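Local coordinates for beta-glucuronidase (Dictyoglomus thermophilum, PDB 6XXW), which probably hydrolyses beta-D-glucuronides to release glucuronic acid, acting as a family 2 glycoside hydrolase, at residues K197-I202 against Y276-G281; G281-R286 against S407-S412; V285-K290 against V461-V466; E347-A352 against I399-N404. One frame throughout, in Å; residues are numbered along the deposited sequence.

The four contacts follow the chain from the immunoglobulin-like sandwich into the TIM barrel. Interaction 1 packs the two sheets of the sandwich; its last residue, Gly281, begins interaction 2, whose centre is about 15 Å away. Interactions 2 and 3, centres about 12 Å apart, share strand 285-288, which lies against the starts of two barrel strands, the opposite end from that at which TIM-barrel active sites form. Interaction 4 joins two barrel helices and lies about 11 Å, centre to centre, from both interactions 1 and 2. A Tris molecule, probably from the crystallisation liquor, sits at the domain junction, bonded to Val201, Gly281, Lys403 and Asn404.

Interaction 1: residues K197-I202 against Y276-G281; sequences KDFSVI and YRMDIG. With TRS (2-amino-2-hydroxymethyl-propane-1,3-diol), chain H.
The two facing sheets of the immunoglobulin-like beta-sandwich of family 2 glycoside hydrolases meet where Phe199 and Val201 pack against Tyr276, Met278 and Ile280. Strands 198-202 and 276-280 belong to different sheets, run in roughly the same direction at 33°, and approach to 10.1 Å between their axes, so the two strands meet through side chains. Phe199 is the main filler. Its CG lies between the backbone N and the carbonyl carbon (chi1 64°), which swings the ring toward the opposite strand. Phe199 CE1 reaches Tyr276 CD2 at 3.8 Å, the two side chains crossing at about a right angle. Phe199 CZ touches Met278 SD at 3.8 Å, a Met-aromatic contact in which the sulfur, carried on an extended side chain, lies oblique to the ring. Leu263 and Ile265 of strand 257-268 and Ile216 of strand 209-217 also pack on the ring, while the Tyr276 hydroxyl bonds to the carbonyl of Tyr23. With an alanine at Phe199, the Met278 sulfur would probably lose its aromatic partner and a gap would open between the sheets beside Tyr276. Further along, Val201 CG1 meets Ile280 CD1 at 4.1 Å, a looser contact at the end of the apolar row. Beyond it a Tris molecule bridges the two segments through main-chain atoms. Tris O1 donates to Val201 O at 2.6 Å. From the other segment Gly281 N donates to Tris O2 at 3.1 Å, and Tris O3 in turn donates to Gly281 O at 2.7 Å.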
# COMPACT_ATOMS: atom_id res chain seq x y z
N LYS A 197 13.17 -17.69 -48.70
CA LYS A 197 11.83 -17.66 -48.13
C LYS A 197 11.81 -18.20 -46.71
O LYS A 197 11.05 -17.70 -45.87
CB LYS A 197 10.86 -18.47 -48.99
CG LYS A 197 10.64 -17.92 -50.41
CD LYS A 197 9.57 -18.74 -51.15
CE LYS A 197 8.31 -18.89 -50.30
NZ LYS A 197 7.10 -19.34 -51.07
N ASP A 198 12.61 -19.22 -46.43
CA ASP A 198 12.64 -19.90 -45.14
C ASP A 198 13.89 -20.76 -45.13
O ASP A 198 14.52 -20.99 -46.16
CB ASP A 198 11.38 -20.74 -44.92
CG ASP A 198 11.08 -20.99 -43.45
OD1 ASP A 198 11.67 -20.32 -42.59
OD2 ASP A 198 10.26 -21.87 -43.16
N PHE A 199 14.26 -21.23 -43.94
CA PHE A 199 15.26 -22.28 -43.85
C PHE A 199 15.02 -23.02 -42.56
O PHE A 199 14.40 -22.50 -41.63
CB PHE A 199 16.68 -21.71 -43.91
CG PHE A 199 17.01 -20.82 -42.76
CD1 PHE A 199 16.71 -19.47 -42.80
CD2 PHE A 199 17.60 -21.34 -41.62
CE1 PHE A 199 16.98 -18.65 -41.72
CE2 PHE A 199 17.88 -20.50 -40.52
CZ PHE A 199 17.57 -19.17 -40.58
N SER A 200 15.51 -24.25 -42.51
CA SER A 200 15.44 -25.09 -41.33
C SER A 200 16.85 -25.47 -40.92
O SER A 200 17.69 -25.77 -41.77
CB SER A 200 14.62 -26.36 -41.57
OG SER A 200 13.25 -26.03 -41.76
N VAL A 201 17.10 -25.44 -39.61
CA VAL A 201 18.38 -25.82 -39.04
C VAL A 201 18.12 -26.87 -37.97
O VAL A 201 17.20 -26.73 -37.16
CB VAL A 201 19.12 -24.60 -38.47
CG1 VAL A 201 20.22 -25.03 -37.55
CG2 VAL A 201 19.69 -23.78 -39.62
N ILE A 202 18.91 -27.94 -37.98
CA ILE A 202 18.93 -28.93 -36.91
C ILE A 202 20.38 -29.14 -36.50
O ILE A 202 21.26 -29.22 -37.36
CB ILE A 202 18.29 -30.27 -37.34
CG1 ILE A 202 16.83 -30.05 -37.75
CG2 ILE A 202 18.36 -31.28 -36.21
CD1 ILE A 202 16.27 -31.18 -38.61
N TYR A 276 20.51 -13.45 -45.85
CA TYR A 276 19.79 -13.49 -44.58
C TYR A 276 20.70 -14.11 -43.54
O TYR A 276 21.40 -15.09 -43.82
CB TYR A 276 18.48 -14.30 -44.68
CG TYR A 276 17.53 -14.12 -43.50
CD1 TYR A 276 16.57 -13.12 -43.49
CD2 TYR A 276 17.60 -14.96 -42.40
CE1 TYR A 276 15.70 -12.96 -42.41
CE2 TYR A 276 16.74 -14.81 -41.31
CZ TYR A 276 15.79 -13.81 -41.33
OH TYR A 276 14.94 -13.64 -40.27
N ARG A 277 20.70 -13.53 -42.33
CA ARG A 277 21.55 -13.98 -41.24
C ARG A 277 20.71 -14.26 -40.00
O ARG A 277 19.73 -13.55 -39.74
CB ARG A 277 22.63 -12.93 -40.89
CG ARG A 277 23.55 -12.58 -42.03
CD ARG A 277 24.64 -11.60 -41.59
NE ARG A 277 25.59 -11.37 -42.67
CZ ARG A 277 25.45 -10.45 -43.60
NH1 ARG A 277 24.39 -9.64 -43.59
NH2 ARG A 277 26.37 -10.33 -44.55
N MET A 278 21.12 -15.27 -39.23
CA MET A 278 20.46 -15.53 -37.96
C MET A 278 21.45 -16.14 -36.98
O MET A 278 22.25 -17.01 -37.34
CB MET A 278 19.25 -16.45 -38.13
CG MET A 278 18.48 -16.67 -36.84
SD MET A 278 17.11 -17.83 -37.10
CE MET A 278 16.52 -17.99 -35.41
N ASP A 279 21.39 -15.69 -35.73
CA ASP A 279 22.13 -16.35 -34.67
C ASP A 279 21.44 -17.65 -34.30
O ASP A 279 20.23 -17.67 -34.04
CB ASP A 279 22.22 -15.46 -33.43
CG ASP A 279 23.22 -14.32 -33.58
OD1 ASP A 279 24.15 -14.40 -34.42
OD2 ASP A 279 23.09 -13.34 -32.82
N ILE A 280 22.20 -18.74 -34.24
CA ILE A 280 21.66 -20.04 -33.87
C ILE A 280 22.50 -20.59 -32.72
O ILE A 280 23.61 -20.13 -32.47
CB ILE A 280 21.65 -21.05 -35.04
CG1 ILE A 280 23.08 -21.27 -35.56
CG2 ILE A 280 20.72 -20.57 -36.17
CD1 ILE A 280 23.17 -22.40 -36.56
N GLY A 281 21.97 -21.58 -32.04
CA GLY A 281 22.68 -22.23 -30.95
C GLY A 281 22.74 -23.73 -31.17
O GLY A 281 21.79 -24.33 -31.69
C TRS H . 18.52 -24.98 -33.35
C1 TRS H . 17.09 -24.87 -33.86
C2 TRS H . 18.90 -23.75 -32.56
C3 TRS H . 18.62 -26.19 -32.46
N TRS H . 19.46 -25.06 -34.47
O1 TRS H . 16.76 -25.98 -34.67
O2 TRS H . 19.49 -22.79 -33.40
O3 TRS H . 19.92 -26.24 -31.94

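Interaction 2: residues G281-R286 against S407-S412; sequences GIRTVR and SVIMWS
Val408 meets Arg283 through its main-chain oxygen: Arg283 NH2 donates to Val408 O at 2.8 Å. The bond is bent at the hydrogen (140°), and the oxygen lies in the plane of the guanidinium group, at its edge, while the nitrogen is somewhat tilted from the carbonyl plane. A bend at chi2 (-88°) brings the guanidinium round to this oxygen. Arg442 NE is a second donor to Val408 O, and Arg283 NE is held by the carbonyl of Pro406, so two nitrogens of Arg283 are tied to main-chain oxygens. Val408 CG1 turns to its own strand and rests 3.8 Å above one face of the Trp411 ring, toward the rim. Strand 408-415 is one of the parallel strands of the TIM barrel; Val408 and Ile409 stand at its beginning, where strand 285-288, the first of a hairpin leading into the barrel, crosses the N-terminal end. At Ile409, the CG2 methyl lies 4.0 Å from Arg283 NH2, the two side chains crossing at about a right angle. Val285 CG2 covers Ile409 O at 3.7 Å, an apolar methyl over a buried carbonyl oxygen that finds no hydrogen-bond partner in the model. The same methyl faces Ile409 CB at 4.4 Å. Met410 packs on Phe292 of the hairpin, and Trp411 NE1 bonds to Asp439.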
# COMPACT_ATOMS: atom_id res chain seq x y z
N GLY A 281 21.97 -21.58 -32.04
CA GLY A 281 22.68 -22.23 -30.95
C GLY A 281 22.74 -23.73 -31.17
O GLY A 281 21.79 -24.33 -31.69
N ILE A 282 23.86 -24.32 -30.79
CA ILE A 282 24.09 -25.75 -30.97
C ILE A 282 23.74 -26.45 -29.66
O ILE A 282 24.46 -26.32 -28.66
CB ILE A 282 25.54 -26.04 -31.38
CG1 ILE A 282 25.84 -25.46 -32.77
CG2 ILE A 282 25.82 -27.54 -31.35
CD1 ILE A 282 27.33 -25.48 -33.13
N ARG A 283 22.62 -27.18 -29.64
CA ARG A 283 22.25 -27.96 -28.47
C ARG A 283 21.30 -29.08 -28.88
O ARG A 283 20.60 -28.98 -29.89
CB ARG A 283 21.59 -27.09 -27.39
CG ARG A 283 20.05 -27.17 -27.36
CD ARG A 283 19.48 -26.16 -28.31
NE ARG A 283 18.01 -26.12 -28.36
CZ ARG A 283 17.25 -26.95 -29.07
NH1 ARG A 283 17.81 -27.93 -29.78
NH2 ARG A 283 15.93 -26.79 -29.09
N THR A 284 21.27 -30.13 -28.07
CA THR A 284 20.32 -31.22 -28.24
C THR A 284 19.38 -31.27 -27.04
O THR A 284 19.74 -30.87 -25.93
CB THR A 284 21.00 -32.59 -28.38
OG1 THR A 284 21.76 -32.86 -27.19
CG2 THR A 284 21.93 -32.59 -29.59
N VAL A 285 18.17 -31.77 -27.28
CA VAL A 285 17.20 -31.98 -26.21
C VAL A 285 16.58 -33.36 -26.39
O VAL A 285 16.23 -33.76 -27.50
CB VAL A 285 16.15 -30.85 -26.18
CG1 VAL A 285 15.45 -30.71 -27.51
CG2 VAL A 285 15.12 -31.12 -25.08
N ARG A 286 16.44 -34.08 -25.28
CA ARG A 286 16.00 -35.47 -25.32
C ARG A 286 15.44 -35.86 -23.96
O ARG A 286 16.02 -35.50 -22.93
CB ARG A 286 17.19 -36.37 -25.69
CG ARG A 286 16.86 -37.81 -25.94
CD ARG A 286 18.03 -38.47 -26.64
NE ARG A 286 19.15 -38.74 -25.74
CZ ARG A 286 19.20 -39.76 -24.89
NH1 ARG A 286 18.18 -40.62 -24.82
NH2 ARG A 286 20.26 -39.94 -24.12
N SER A 407 16.47 -21.56 -27.85
CA SER A 407 15.85 -21.39 -26.54
C SER A 407 14.57 -22.21 -26.39
O SER A 407 14.25 -22.64 -25.27
CB SER A 407 15.56 -19.91 -26.27
OG SER A 407 14.59 -19.40 -27.20
N VAL A 408 13.82 -22.43 -27.48
CA VAL A 408 12.64 -23.28 -27.38
C VAL A 408 13.08 -24.73 -27.26
O VAL A 408 13.72 -25.28 -28.17
CB VAL A 408 11.71 -23.11 -28.59
CG1 VAL A 408 10.49 -24.06 -28.46
CG2 VAL A 408 11.26 -21.67 -28.77
N ILE A 409 12.72 -25.38 -26.15
CA ILE A 409 13.15 -26.74 -25.90
C ILE A 409 12.00 -27.71 -25.70
O ILE A 409 12.24 -28.88 -25.43
CB ILE A 409 14.13 -26.83 -24.70
CG1 ILE A 409 13.66 -25.95 -23.54
CG2 ILE A 409 15.54 -26.44 -25.15
CD1 ILE A 409 12.40 -26.39 -22.87
N MET A 410 10.76 -27.25 -25.84
CA MET A 410 9.58 -28.10 -25.64
C MET A 410 8.37 -27.34 -26.12
O MET A 410 8.29 -26.11 -25.95
CB MET A 410 9.41 -28.49 -24.16
CG MET A 410 8.22 -29.42 -23.89
SD MET A 410 8.44 -30.58 -22.53
CE MET A 410 8.65 -29.47 -21.11
N TRP A 411 7.40 -28.06 -26.68
CA TRP A 411 6.12 -27.50 -27.05
C TRP A 411 5.05 -27.94 -26.06
O TRP A 411 4.96 -29.13 -25.71
CB TRP A 411 5.69 -27.95 -28.46
CG TRP A 411 6.71 -27.70 -29.56
CD1 TRP A 411 7.41 -28.65 -30.24
CD2 TRP A 411 7.09 -26.43 -30.12
NE1 TRP A 411 8.23 -28.06 -31.18
CE2 TRP A 411 8.04 -26.70 -31.13
CE3 TRP A 411 6.73 -25.11 -29.86
CZ2 TRP A 411 8.66 -25.68 -31.87
CZ3 TRP A 411 7.34 -24.08 -30.62
CH2 TRP A 411 8.29 -24.38 -31.61
N SER A 412 4.20 -26.99 -25.64
CA SER A 412 3.03 -27.30 -24.82
C SER A 412 1.78 -27.14 -25.67
O SER A 412 1.57 -26.08 -26.26
CB SER A 412 2.95 -26.39 -23.59
OG SER A 412 1.73 -26.65 -22.89

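Interaction 3: residues V285-K290 against V461-V466; sequences VRVEGK and VDVICV
Val287 comes closest to Asp462 along the backbone, their CA atoms 7.0 Å apart, too far for main-chain pairing between the segments. Strand 285-288 belongs to the hairpin that precedes the first barrel strand, 297-305, and Asp462 and Val463 lie near the start of the parallel barrel strand 463-467, so the hairpin lies against the N-terminal end of the barrel. Val287 alone spans the distance, using both branches. Its CG2 meets Val463 CG2 at 3.6 Å, a close methyl-to-methyl contact. CG1, anti to the backbone N (chi1 172°), lies 3.9 Å from Asp462 O. Phe292 packs on both valines, Pro500 on Val287 and Ile502 on Val463, while Asp462 OD2 is taken by the backbone N of Ile444. Strand 285-288 also carries a salt bridge away from this contact: Arg286 NH1 donates to Glu288 OE2 at 2.9 Å, nearly straight (164°), reaching the oxygen from above the carboxylate plane. Arg286 NH2 adds a weak bond to the same oxygen and a salt bridge to Glu296. Between hairpin and barrel strand there is thus no hydrogen bond or ion pair; the segments meet by van der Waals contact, of one valine with another and with a main-chain oxygen.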
# COMPACT_ATOMS: atom_id res chain seq x y z
N VAL A 285 18.17 -31.77 -27.28
CA VAL A 285 17.20 -31.98 -26.21
C VAL A 285 16.58 -33.36 -26.39
O VAL A 285 16.23 -33.76 -27.50
CB VAL A 285 16.15 -30.85 -26.18
CG1 VAL A 285 15.45 -30.71 -27.51
CG2 VAL A 285 15.12 -31.12 -25.08
N ARG A 286 16.44 -34.08 -25.28
CA ARG A 286 16.00 -35.47 -25.32
C ARG A 286 15.44 -35.86 -23.96
O ARG A 286 16.02 -35.50 -22.93
CB ARG A 286 17.19 -36.37 -25.69
CG ARG A 286 16.86 -37.81 -25.94
CD ARG A 286 18.03 -38.47 -26.64
NE ARG A 286 19.15 -38.74 -25.74
CZ ARG A 286 19.20 -39.76 -24.89
NH1 ARG A 286 18.18 -40.62 -24.82
NH2 ARG A 286 20.26 -39.94 -24.12
N VAL A 287 14.33 -36.59 -23.95
CA VAL A 287 13.80 -37.16 -22.71
C VAL A 287 14.13 -38.64 -22.69
O VAL A 287 13.98 -39.34 -23.69
CB VAL A 287 12.29 -36.91 -22.58
CG1 VAL A 287 11.71 -37.68 -21.39
CG2 VAL A 287 12.03 -35.41 -22.41
N GLU A 288 14.65 -39.11 -21.56
CA GLU A 288 15.00 -40.52 -21.39
C GLU A 288 14.71 -40.92 -19.95
O GLU A 288 15.37 -40.44 -19.03
CB GLU A 288 16.47 -40.77 -21.74
CG GLU A 288 16.86 -42.23 -21.88
CD GLU A 288 18.36 -42.41 -22.05
OE1 GLU A 288 19.11 -42.08 -21.11
OE2 GLU A 288 18.78 -42.86 -23.14
N GLY A 289 13.76 -41.83 -19.75
CA GLY A 289 13.42 -42.25 -18.39
C GLY A 289 12.75 -41.10 -17.66
O GLY A 289 11.80 -40.50 -18.16
N LYS A 290 13.26 -40.77 -16.47
CA LYS A 290 12.74 -39.64 -15.72
C LYS A 290 13.66 -38.43 -15.83
O LYS A 290 13.63 -37.55 -14.96
CB LYS A 290 12.52 -40.01 -14.26
CG LYS A 290 13.65 -40.77 -13.62
CD LYS A 290 13.21 -41.34 -12.29
CE LYS A 290 14.34 -42.08 -11.59
NZ LYS A 290 15.51 -41.19 -11.33
N VAL A 461 2.02 -37.67 -23.95
CA VAL A 461 3.09 -36.68 -24.07
C VAL A 461 4.43 -37.21 -23.55
O VAL A 461 4.50 -38.32 -23.02
CB VAL A 461 2.70 -35.36 -23.37
CG1 VAL A 461 1.41 -34.80 -23.98
CG2 VAL A 461 2.54 -35.57 -21.88
N ASP A 462 5.50 -36.41 -23.69
CA ASP A 462 6.84 -36.82 -23.27
C ASP A 462 7.14 -36.45 -21.82
O ASP A 462 7.88 -37.18 -21.14
CB ASP A 462 7.90 -36.17 -24.16
CG ASP A 462 7.81 -36.63 -25.60
OD1 ASP A 462 7.78 -37.85 -25.83
OD2 ASP A 462 7.77 -35.76 -26.48
N VAL A 463 6.62 -35.33 -21.35
CA VAL A 463 6.89 -34.81 -20.01
C VAL A 463 5.55 -34.38 -19.43
O VAL A 463 4.73 -33.78 -20.13
CB VAL A 463 7.88 -33.63 -20.04
CG1 VAL A 463 8.05 -33.01 -18.64
CG2 VAL A 463 9.22 -34.07 -20.59
N ILE A 464 5.33 -34.69 -18.15
CA ILE A 464 4.10 -34.31 -17.45
C ILE A 464 4.30 -32.94 -16.81
O ILE A 464 5.27 -32.72 -16.09
CB ILE A 464 3.72 -35.35 -16.39
CG1 ILE A 464 3.56 -36.74 -17.02
CG2 ILE A 464 2.45 -34.91 -15.63
CD1 ILE A 464 2.17 -37.08 -17.47
N CYS A 465 3.35 -32.04 -17.05
CA CYS A 465 3.32 -30.73 -16.40
C CYS A 465 2.01 -30.64 -15.60
O CYS A 465 0.93 -30.71 -16.18
CB CYS A 465 3.41 -29.60 -17.42
SG CYS A 465 5.04 -29.37 -18.19
N VAL A 466 2.11 -30.50 -14.29
CA VAL A 466 0.94 -30.46 -13.42
C VAL A 466 0.91 -29.14 -12.65
O VAL A 466 1.94 -28.72 -12.09
CB VAL A 466 0.88 -31.67 -12.47
CG1 VAL A 466 2.06 -31.70 -11.52
CG2 VAL A 466 -0.43 -31.66 -11.70

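Interaction 4: residues E347-A352 against I399-N404; sequences EILFLA and IARDKN
Leu349 and Asp402 join two TIM-barrel helices, 346-355 and 385-402, near the end of the second. The contact across them is van der Waals: the Leu349 CD1 methyl sits above the Asp402 carboxylate, 3.1 Å from OD2, a tight approach for carbon on oxygen. CD1 is also 3.3 Å from Asp402 CG, and the two side chains cross at about a right angle. Val408 and Val359, on neighbouring barrel strands, pack on the same leucine. Ionic contacts hold the carboxylate beneath that methyl. Arg401, bent at chi3 (71°), grips its neighbour Asp402 side-on with two nitrogens: NE donates to OD1 at 2.7 Å, tilted from the carboxylate plane. Arg401 NH2 uses the syn lone pair of Asp402 OD2, also at 2.7 Å, and also has a salt bridge to Glu361 and a hydrogen bond to the carbonyl of Tyr344. The buried carboxylate therefore has a donor on each oxygen, which fixes its rotation. Were an alanine to replace Asp402, Arg401 would probably lose one of the partners that orient its guanidinium and a gap would open beside the Leu349 methyl. Of the polar links further along, Asn404 reaches back to the sandwich with OD1 on the Val201 N and ND2 on the Phe199 O. Lys403 NZ has a salt bridge to Asp198, and donates to Ala400 O at 2.8 Å, on a lone pair in the carbonyl plane.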
# COMPACT_ATOMS: atom_id res chain seq x y z
N GLU A 347 10.61 -11.43 -30.67
CA GLU A 347 11.59 -10.65 -29.92
C GLU A 347 11.96 -11.33 -28.61
O GLU A 347 13.14 -11.40 -28.25
CB GLU A 347 11.03 -9.25 -29.68
CG GLU A 347 11.10 -8.31 -30.89
CD GLU A 347 9.93 -8.46 -31.88
OE1 GLU A 347 9.05 -9.33 -31.67
OE2 GLU A 347 9.90 -7.70 -32.87
N ILE A 348 10.97 -11.87 -27.89
CA ILE A 348 11.28 -12.50 -26.61
C ILE A 348 12.11 -13.77 -26.82
O ILE A 348 13.01 -14.08 -26.02
CB ILE A 348 9.99 -12.77 -25.83
CG1 ILE A 348 9.52 -11.46 -25.18
CG2 ILE A 348 10.21 -13.86 -24.76
CD1 ILE A 348 8.14 -11.57 -24.52
N LEU A 349 11.86 -14.52 -27.90
CA LEU A 349 12.65 -15.73 -28.14
C LEU A 349 14.08 -15.41 -28.56
O LEU A 349 15.02 -16.13 -28.17
CB LEU A 349 11.97 -16.61 -29.20
CG LEU A 349 10.61 -17.17 -28.77
CD1 LEU A 349 10.11 -18.16 -29.78
CD2 LEU A 349 10.71 -17.84 -27.40
N PHE A 350 14.29 -14.34 -29.35
CA PHE A 350 15.66 -13.93 -29.66
C PHE A 350 16.41 -13.54 -28.40
O PHE A 350 17.60 -13.84 -28.25
CB PHE A 350 15.67 -12.77 -30.66
CG PHE A 350 15.42 -13.19 -32.08
CD1 PHE A 350 16.40 -13.85 -32.81
CD2 PHE A 350 14.19 -12.93 -32.68
CE1 PHE A 350 16.16 -14.24 -34.13
CE2 PHE A 350 13.95 -13.33 -33.98
CZ PHE A 350 14.94 -13.98 -34.71
N LEU A 351 15.72 -12.87 -27.46
CA LEU A 351 16.35 -12.55 -26.18
C LEU A 351 16.62 -13.80 -25.36
O LEU A 351 17.69 -13.92 -24.75
CB LEU A 351 15.46 -11.57 -25.41
CG LEU A 351 15.37 -10.15 -25.97
CD1 LEU A 351 14.35 -9.32 -25.17
CD2 LEU A 351 16.75 -9.51 -25.93
N ALA A 352 15.68 -14.76 -25.34
CA ALA A 352 15.96 -15.98 -24.60
C ALA A 352 17.17 -16.70 -25.19
O ALA A 352 17.98 -17.28 -24.43
CB ALA A 352 14.73 -16.88 -24.58
N ILE A 399 5.43 -23.71 -35.13
CA ILE A 399 6.69 -24.39 -35.40
C ILE A 399 7.41 -23.74 -36.58
O ILE A 399 8.64 -23.59 -36.56
CB ILE A 399 6.43 -25.89 -35.60
CG1 ILE A 399 5.94 -26.49 -34.27
CG2 ILE A 399 7.67 -26.60 -36.12
CD1 ILE A 399 5.47 -27.93 -34.36
N ALA A 400 6.67 -23.33 -37.61
CA ALA A 400 7.31 -22.66 -38.74
C ALA A 400 7.99 -21.37 -38.30
O ALA A 400 9.06 -21.00 -38.81
CB ALA A 400 6.29 -22.38 -39.85
N ARG A 401 7.39 -20.66 -37.34
CA ARG A 401 8.00 -19.41 -36.90
C ARG A 401 9.24 -19.66 -36.05
O ARG A 401 10.26 -18.99 -36.22
CB ARG A 401 7.00 -18.56 -36.12
CG ARG A 401 7.45 -17.11 -35.94
CD ARG A 401 6.59 -16.39 -34.92
NE ARG A 401 6.85 -16.87 -33.56
CZ ARG A 401 6.28 -16.37 -32.47
NH1 ARG A 401 5.43 -15.35 -32.56
NH2 ARG A 401 6.57 -16.89 -31.28
N ASP A 402 9.17 -20.62 -35.13
CA ASP A 402 10.14 -20.70 -34.04
C ASP A 402 11.07 -21.90 -34.09
O ASP A 402 11.89 -22.07 -33.19
CB ASP A 402 9.39 -20.66 -32.70
CG ASP A 402 8.70 -19.33 -32.48
OD1 ASP A 402 9.03 -18.37 -33.20
OD2 ASP A 402 7.82 -19.22 -31.60
N LYS A 403 10.99 -22.71 -35.16
CA LYS A 403 11.75 -23.96 -35.23
C LYS A 403 13.25 -23.78 -35.09
O LYS A 403 13.93 -24.74 -34.71
CB LYS A 403 11.46 -24.68 -36.57
CG LYS A 403 11.73 -23.78 -37.80
CD LYS A 403 11.44 -24.48 -39.11
CE LYS A 403 11.69 -23.56 -40.31
NZ LYS A 403 10.58 -22.61 -40.60
N ASN A 404 13.80 -22.60 -35.39
CA ASN A 404 15.25 -22.39 -35.38
C ASN A 404 15.78 -21.69 -34.12
O ASN A 404 16.98 -21.37 -34.06
CB ASN A 404 15.68 -21.62 -36.63
CG ASN A 404 15.40 -22.40 -37.90
OD1 ASN A 404 15.50 -23.62 -37.90
ND2 ASN A 404 15.00 -21.70 -38.97